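Local coordinates for protein OLD nuclease (Thermus scotoductus, PDB 6P74) that degrades linear or supercoiled double-stranded DNA from 5' to 3' as a metal-dependent exonuclease, nicks circular DNA, and has DNA-stimulated ATPase activity, at residues M1-E14 with I62-F76. Sequence-based numbering, arbitrary orientation.
Sequences MLKRLQVKNFRCLE and INFDTTRAIEITVHF
The imidazole of His75 has the chain of Arg4 over one face, with CD of Arg4 4.1 Å from the ring centroid in a CH-pi contact, and Gln6 OE1 at its edge. All three lie on an antiparallel ladder, strands 2-8 and 70-76, in the sheet of the N-terminal part of the ATPase domain. With CG anti to the backbone N (chi1 172°) and the chain extended from CG to NE, Arg4 is laid along the ring; its guanidinium plane is 8° from that of the imidazole, and its NH2 ends in a salt bridge to Asp17. His75 NE2 donates a hydrogen bond to Gln6 OE1 at 2.7 Å, nearly within the ring plane but well above the plane of the amide, so the ring is held by one face and one edge. On Phe10, which follows the ladder, Ile72 CD1 sits over one face and Arg11 CD over the opposite one.

Hydrogen-bonded pairs at Arg4-His75, Gln6-Thr73 and Lys8-Glu71 set the register, and a classic beta bulge at Lys3 and Arg4, both facing His75, shifts it by one before Leu2 meets Phe76. Leu2, Leu5, Val7, Ile72 and Val74 share the other face of the sheet; Leu5 CD1 reaches Ile72 CG2 at 3.7 Å, and helix 34-45, whose first residues belong to the probable ATP-binding P-loop, packs on Leu2 and Leu5.

Past the strand, Asn9 and Phe10 form a G1 bulge against Leu13, closing a type II' turn. The Asn9 amide turns back to Ala69, ND2 to O 3.0 Å. Glu14 OE1 meets Arg68 NH1 in a weakly directed salt bridge, while its OE2 pairs with Arg333. Ile62 CD1 packs against the aliphatic part of the same side chain, 3.8 Å from Glu14 CB.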
loop_
_atom_site.group_PDB
_atom_site.type_symbol
_atom_site.label_atom_id
_atom_site.label_comp_id
_atom_site.label_asym_id
_atom_site.label_seq_id
_atom_site.Cartn_x
_atom_site.Cartn_y
_atom_site.Cartn_z
ATOM N N MET A 1 12.917 -21.864 -11.240
ATOM C CA MET A 1 12.214 -21.478 -10.025
ATOM C C MET A 1 13.080 -20.661 -9.077
ATOM O O MET A 1 14.312 -20.783 -9.077
ATOM C CB MET A 1 11.700 -22.711 -9.291
ATOM C CG MET A 1 12.780 -23.603 -8.789
ATOM S SD MET A 1 12.093 -24.531 -7.418
ATOM C CE MET A 1 13.189 -25.947 -7.477
ATOM N N LEU A 2 12.425 -19.824 -8.273
ATOM C CA LEU A 2 13.138 -19.088 -7.243
ATOM C C LEU A 2 13.649 -20.055 -6.182
ATOM O O LEU A 2 12.997 -21.048 -5.856
ATOM C CB LEU A 2 12.235 -18.015 -6.633
ATOM C CG LEU A 2 11.583 -17.186 -7.757
ATOM C CD1 LEU A 2 10.709 -16.091 -7.213
ATOM C CD2 LEU A 2 12.627 -16.605 -8.727
ATOM N N LYS A 3 14.854 -19.785 -5.680
ATOM C CA LYS A 3 15.542 -20.675 -4.767
ATOM C C LYS A 3 15.809 -20.060 -3.409
ATOM O O LYS A 3 15.980 -20.795 -2.433
ATOM C CB LYS A 3 16.882 -21.114 -5.376
ATOM C CG LYS A 3 16.768 -22.237 -6.389
ATOM C CD LYS A 3 16.290 -23.515 -5.694
ATOM C CE LYS A 3 16.382 -24.708 -6.618
ATOM N NZ LYS A 3 16.076 -25.959 -5.878
ATOM N N ARG A 4 15.842 -18.740 -3.311
ATOM C CA ARG A 4 16.302 -18.142 -2.075
ATOM C C ARG A 4 15.978 -16.668 -2.182
ATOM O O ARG A 4 15.935 -16.125 -3.291
ATOM C CB ARG A 4 17.783 -18.456 -1.853
ATOM C CG ARG A 4 18.429 -17.754 -0.703
ATOM C CD ARG A 4 19.865 -18.219 -0.591
ATOM N NE ARG A 4 20.619 -17.483 0.425
ATOM C CZ ARG A 4 21.948 -17.435 0.484
ATOM N NH1 ARG A 4 22.680 -18.075 -0.421
ATOM N NH2 ARG A 4 22.549 -16.738 1.440
ATOM N N LEU A 5 15.709 -16.046 -1.035
ATOM C CA LEU A 5 15.419 -14.622 -0.952
ATOM C C LEU A 5 16.230 -14.057 0.205
ATOM O O LEU A 5 16.223 -14.625 1.301
ATOM C CB LEU A 5 13.934 -14.322 -0.744
ATOM C CG LEU A 5 13.600 -12.872 -0.377
ATOM C CD1 LEU A 5 13.746 -11.989 -1.586
ATOM C CD2 LEU A 5 12.203 -12.785 0.164
ATOM N N GLN A 6 16.923 -12.945 -0.029
ATOM C CA GLN A 6 17.600 -12.216 1.039
ATOM C C GLN A 6 17.095 -10.786 1.049
ATOM O O GLN A 6 17.007 -10.148 -0.004
ATOM C CB GLN A 6 19.114 -12.241 0.883
ATOM C CG GLN A 6 19.709 -13.606 1.125
ATOM C CD GLN A 6 21.091 -13.769 0.509
ATOM O OE1 GLN A 6 21.264 -13.689 -0.716
ATOM N NE2 GLN A 6 22.085 -14.002 1.358
ATOM N N VAL A 7 16.740 -10.291 2.231
ATOM C CA VAL A 7 16.222 -8.941 2.365
ATOM C C VAL A 7 16.930 -8.264 3.524
ATOM O O VAL A 7 17.015 -8.824 4.621
ATOM C CB VAL A 7 14.698 -8.939 2.577
ATOM C CG1 VAL A 7 14.177 -7.524 2.627
ATOM C CG2 VAL A 7 14.020 -9.700 1.462
ATOM N N LYS A 8 17.445 -7.065 3.281
ATOM C CA LYS A 8 18.122 -6.296 4.313
ATOM C C LYS A 8 17.569 -4.884 4.298
ATOM O O LYS A 8 17.653 -4.194 3.275
ATOM C CB LYS A 8 19.641 -6.277 4.097
ATOM C CG LYS A 8 20.294 -7.646 4.095
ATOM C CD LYS A 8 21.817 -7.528 4.115
ATOM C CE LYS A 8 22.476 -8.882 4.385
ATOM N NZ LYS A 8 23.782 -8.767 5.112
ATOM N N ASN A 9 16.993 -4.463 5.421
ATOM C CA ASN A 9 16.639 -3.071 5.663
ATOM C C ASN A 9 15.399 -2.617 4.897
ATOM O O ASN A 9 15.200 -1.406 4.689
ATOM C CB ASN A 9 17.828 -2.154 5.347
ATOM C CG ASN A 9 19.004 -2.392 6.279
ATOM O OD1 ASN A 9 18.825 -2.545 7.487
ATOM N ND2 ASN A 9 20.208 -2.434 5.726
ATOM N N PHE A 10 14.532 -3.546 4.486
ATOM C CA PHE A 10 13.342 -3.212 3.709
ATOM C C PHE A 10 12.106 -3.290 4.612
ATOM O O PHE A 10 11.688 -4.381 5.014
ATOM C CB PHE A 10 13.219 -4.134 2.497
ATOM C CG PHE A 10 11.981 -3.900 1.694
ATOM C CD1 PHE A 10 11.757 -2.669 1.087
ATOM C CD2 PHE A 10 11.025 -4.899 1.560
ATOM C CE1 PHE A 10 10.609 -2.438 0.359
ATOM C CE2 PHE A 10 9.878 -4.679 0.826
ATOM C CZ PHE A 10 9.670 -3.447 0.223
ATOM N N ARG A 11 11.518 -2.129 4.917
ATOM C CA ARG A 11 10.379 -2.029 5.830
ATOM C C ARG A 11 10.687 -2.715 7.158
ATOM O O ARG A 11 11.650 -2.344 7.839
ATOM C CB ARG A 11 9.118 -2.591 5.165
ATOM C CG ARG A 11 8.591 -1.660 4.076
ATOM C CD ARG A 11 7.564 -2.313 3.164
ATOM N NE ARG A 11 7.430 -1.584 1.897
ATOM C CZ ARG A 11 6.481 -1.812 0.990
ATOM N NH1 ARG A 11 5.558 -2.747 1.204
ATOM N NH2 ARG A 11 6.444 -1.100 -0.131
ATOM N N CYS A 12 9.893 -3.710 7.544
ATOM C CA CYS A 12 10.130 -4.381 8.816
ATOM C C CYS A 12 11.211 -5.456 8.741
ATOM O O CYS A 12 11.586 -5.995 9.790
ATOM C CB CYS A 12 8.822 -4.982 9.354
ATOM S SG CYS A 12 7.965 -6.137 8.250
ATOM N N LEU A 13 11.741 -5.761 7.550
ATOM C CA LEU A 13 12.684 -6.868 7.366
ATOM C C LEU A 13 14.102 -6.332 7.500
ATOM O O LEU A 13 14.721 -5.895 6.527
ATOM C CB LEU A 13 12.472 -7.545 6.015
ATOM C CG LEU A 13 11.056 -8.048 5.712
ATOM C CD1 LEU A 13 10.993 -8.724 4.353
ATOM C CD2 LEU A 13 10.588 -8.993 6.806
ATOM N N GLU A 14 14.641 -6.387 8.720
ATOM C CA GLU A 14 15.998 -5.899 8.937
ATOM C C GLU A 14 17.013 -6.786 8.235
ATOM O O GLU A 14 17.886 -6.291 7.507
ATOM C CB GLU A 14 16.302 -5.809 10.425
ATOM C CG GLU A 14 17.758 -5.508 10.725
ATOM C CD GLU A 14 17.965 -4.879 12.090
ATOM O OE1 GLU A 14 18.765 -3.922 12.175
ATOM O OE2 GLU A 14 17.335 -5.330 13.075
ATOM N N ILE A 62 13.967 0.636 6.808
ATOM C CA ILE A 62 13.793 0.360 8.231
ATOM C C ILE A 62 13.799 1.666 9.009
ATOM O O ILE A 62 14.649 2.532 8.787
ATOM C CB ILE A 62 14.901 -0.561 8.764
ATOM C CG1 ILE A 62 14.637 -0.960 10.193
ATOM C CG2 ILE A 62 16.234 0.150 8.731
ATOM C CD1 ILE A 62 15.526 -2.096 10.632
ATOM N N ASN A 63 12.862 1.801 9.950
ATOM C CA ASN A 63 12.772 2.978 10.828
ATOM C C ASN A 63 12.730 4.291 10.038
ATOM O O ASN A 63 12.999 5.367 10.598
ATOM C CB ASN A 63 13.929 3.025 11.836
ATOM C CG ASN A 63 14.271 1.664 12.409
ATOM O OD1 ASN A 63 13.393 0.917 12.846
ATOM N ND2 ASN A 63 15.562 1.333 12.407
ATOM N N PHE A 64 12.380 4.225 8.748
ATOM C CA PHE A 64 12.496 5.372 7.842
ATOM C C PHE A 64 13.915 5.945 7.884
ATOM O O PHE A 64 14.121 7.159 7.818
ATOM C CB PHE A 64 11.461 6.466 8.168
ATOM C CG PHE A 64 10.010 6.095 7.863
ATOM C CD1 PHE A 64 9.639 4.797 7.527
ATOM C CD2 PHE A 64 9.014 7.074 7.916
ATOM C CE1 PHE A 64 8.304 4.483 7.257
ATOM C CE2 PHE A 64 7.683 6.766 7.646
ATOM C CZ PHE A 64 7.328 5.470 7.316
ATOM N N ASP A 65 14.908 5.058 7.991
ATOM C CA ASP A 65 16.291 5.448 8.267
ATOM C C ASP A 65 16.949 6.197 7.107
ATOM O O ASP A 65 17.227 7.398 7.216
ATOM C CB ASP A 65 17.119 4.211 8.621
ATOM C CG ASP A 65 18.320 4.539 9.481
ATOM O OD1 ASP A 65 19.092 5.438 9.102
ATOM O OD2 ASP A 65 18.483 3.905 10.544
ATOM N N THR A 66 17.216 5.497 6.004
ATOM C CA THR A 66 17.853 5.956 4.768
ATOM C C THR A 66 19.372 6.126 4.899
ATOM O O THR A 66 20.034 6.318 3.881
ATOM C CB THR A 66 17.258 7.262 4.189
ATOM O OG1 THR A 66 17.763 8.416 4.887
ATOM C CG2 THR A 66 15.733 7.233 4.214
ATOM N N THR A 67 19.944 6.074 6.099
ATOM C CA THR A 67 21.380 5.857 6.213
ATOM C C THR A 67 21.742 4.397 6.039
ATOM O O THR A 67 22.933 4.065 6.042
ATOM C CB THR A 67 21.908 6.339 7.561
ATOM O OG1 THR A 67 21.666 7.749 7.693
ATOM C CG2 THR A 67 23.394 6.036 7.692
ATOM N N ARG A 68 20.747 3.528 5.912
ATOM C CA ARG A 68 20.943 2.121 5.617
ATOM C C ARG A 68 20.490 1.837 4.195
ATOM O O ARG A 68 19.576 2.480 3.675
ATOM C CB ARG A 68 20.159 1.243 6.587
ATOM C CG ARG A 68 20.511 1.447 8.031
ATOM C CD ARG A 68 19.626 0.578 8.872
ATOM N NE ARG A 68 19.965 0.649 10.282
ATOM C CZ ARG A 68 19.423 -0.137 11.200
ATOM N NH1 ARG A 68 18.527 -1.041 10.829
ATOM N NH2 ARG A 68 19.777 -0.024 12.475
ATOM N N ALA A 69 21.122 0.860 3.569
ATOM C CA ALA A 69 20.800 0.502 2.198
ATOM C C ALA A 69 19.798 -0.645 2.190
ATOM O O ALA A 69 20.020 -1.675 2.833
ATOM C CB ALA A 69 22.061 0.112 1.426
ATOM N N ILE A 70 18.699 -0.456 1.466
ATOM C CA ILE A 70 17.805 -1.564 1.162
ATOM C C ILE A 70 18.493 -2.517 0.187
ATOM O O ILE A 70 19.079 -2.089 -0.816
ATOM C CB ILE A 70 16.485 -1.033 0.589
ATOM C CG1 ILE A 70 15.743 -0.225 1.660
ATOM C CG2 ILE A 70 15.642 -2.179 0.048
ATOM C CD1 ILE A 70 14.594 0.635 1.123
ATOM N N GLU A 71 18.416 -3.817 0.475
ATOM C CA GLU A 71 19.036 -4.851 -0.354
ATOM C C GLU A 71 18.085 -6.035 -0.474
ATOM O O GLU A 71 17.778 -6.678 0.529
ATOM C CB GLU A 71 20.357 -5.320 0.256
ATOM C CG GLU A 71 21.607 -4.817 -0.388
ATOM C CD GLU A 71 22.829 -5.527 0.167
ATOM O OE1 GLU A 71 23.459 -5.004 1.114
ATOM O OE2 GLU A 71 23.138 -6.630 -0.328
ATOM N N ILE A 72 17.648 -6.351 -1.689
ATOM C CA ILE A 72 16.851 -7.546 -1.929
ATOM C C ILE A 72 17.561 -8.401 -2.973
ATOM O O ILE A 72 17.782 -7.956 -4.106
ATOM C CB ILE A 72 15.426 -7.204 -2.377
ATOM C CG1 ILE A 72 14.767 -6.288 -1.352
ATOM C CG2 ILE A 72 14.632 -8.468 -2.518
ATOM C CD1 ILE A 72 13.578 -5.546 -1.878
ATOM N N THR A 73 17.900 -9.633 -2.598
ATOM C CA THR A 73 18.586 -10.564 -3.485
ATOM C C THR A 73 17.685 -11.769 -3.737
ATOM O O THR A 73 17.264 -12.438 -2.788
ATOM C CB THR A 73 19.925 -11.008 -2.877
ATOM O OG1 THR A 73 20.738 -9.864 -2.597
ATOM C CG2 THR A 73 20.667 -11.924 -3.832
ATOM N N VAL A 74 17.392 -12.056 -5.004
ATOM C CA VAL A 74 16.603 -13.231 -5.363
ATOM C C VAL A 74 17.481 -14.188 -6.156
ATOM O O VAL A 74 18.061 -13.807 -7.177
ATOM C CB VAL A 74 15.351 -12.858 -6.163
ATOM C CG1 VAL A 74 14.458 -14.065 -6.283
ATOM C CG2 VAL A 74 14.624 -11.721 -5.492
ATOM N N HIS A 75 17.578 -15.428 -5.690
ATOM C CA HIS A 75 18.342 -16.475 -6.351
ATOM C C HIS A 75 17.410 -17.416 -7.101
ATOM O O HIS A 75 16.285 -17.681 -6.670
ATOM C CB HIS A 75 19.156 -17.291 -5.351
ATOM C CG HIS A 75 20.066 -16.477 -4.490
ATOM N ND1 HIS A 75 21.440 -16.584 -4.552
ATOM C CD2 HIS A 75 19.801 -15.566 -3.524
ATOM C CE1 HIS A 75 21.981 -15.774 -3.661
ATOM N NE2 HIS A 75 21.010 -15.143 -3.025
ATOM N N PHE A 76 17.892 -17.940 -8.225
ATOM C CA PHE A 76 17.052 -18.819 -9.018
ATOM C C PHE A 76 17.895 -19.876 -9.717
ATOM O O PHE A 76 19.126 -19.838 -9.717
ATOM C CB PHE A 76 16.232 -18.020 -10.024
ATOM C CG PHE A 76 17.067 -17.144 -10.902
ATOM C CD1 PHE A 76 17.790 -17.683 -11.951
ATOM C CD2 PHE A 76 17.138 -15.783 -10.677
ATOM C CE1 PHE A 76 18.564 -16.883 -12.755
ATOM C CE2 PHE A 76 17.902 -14.983 -11.473
ATOM C CZ PHE A 76 18.617 -15.535 -12.519
#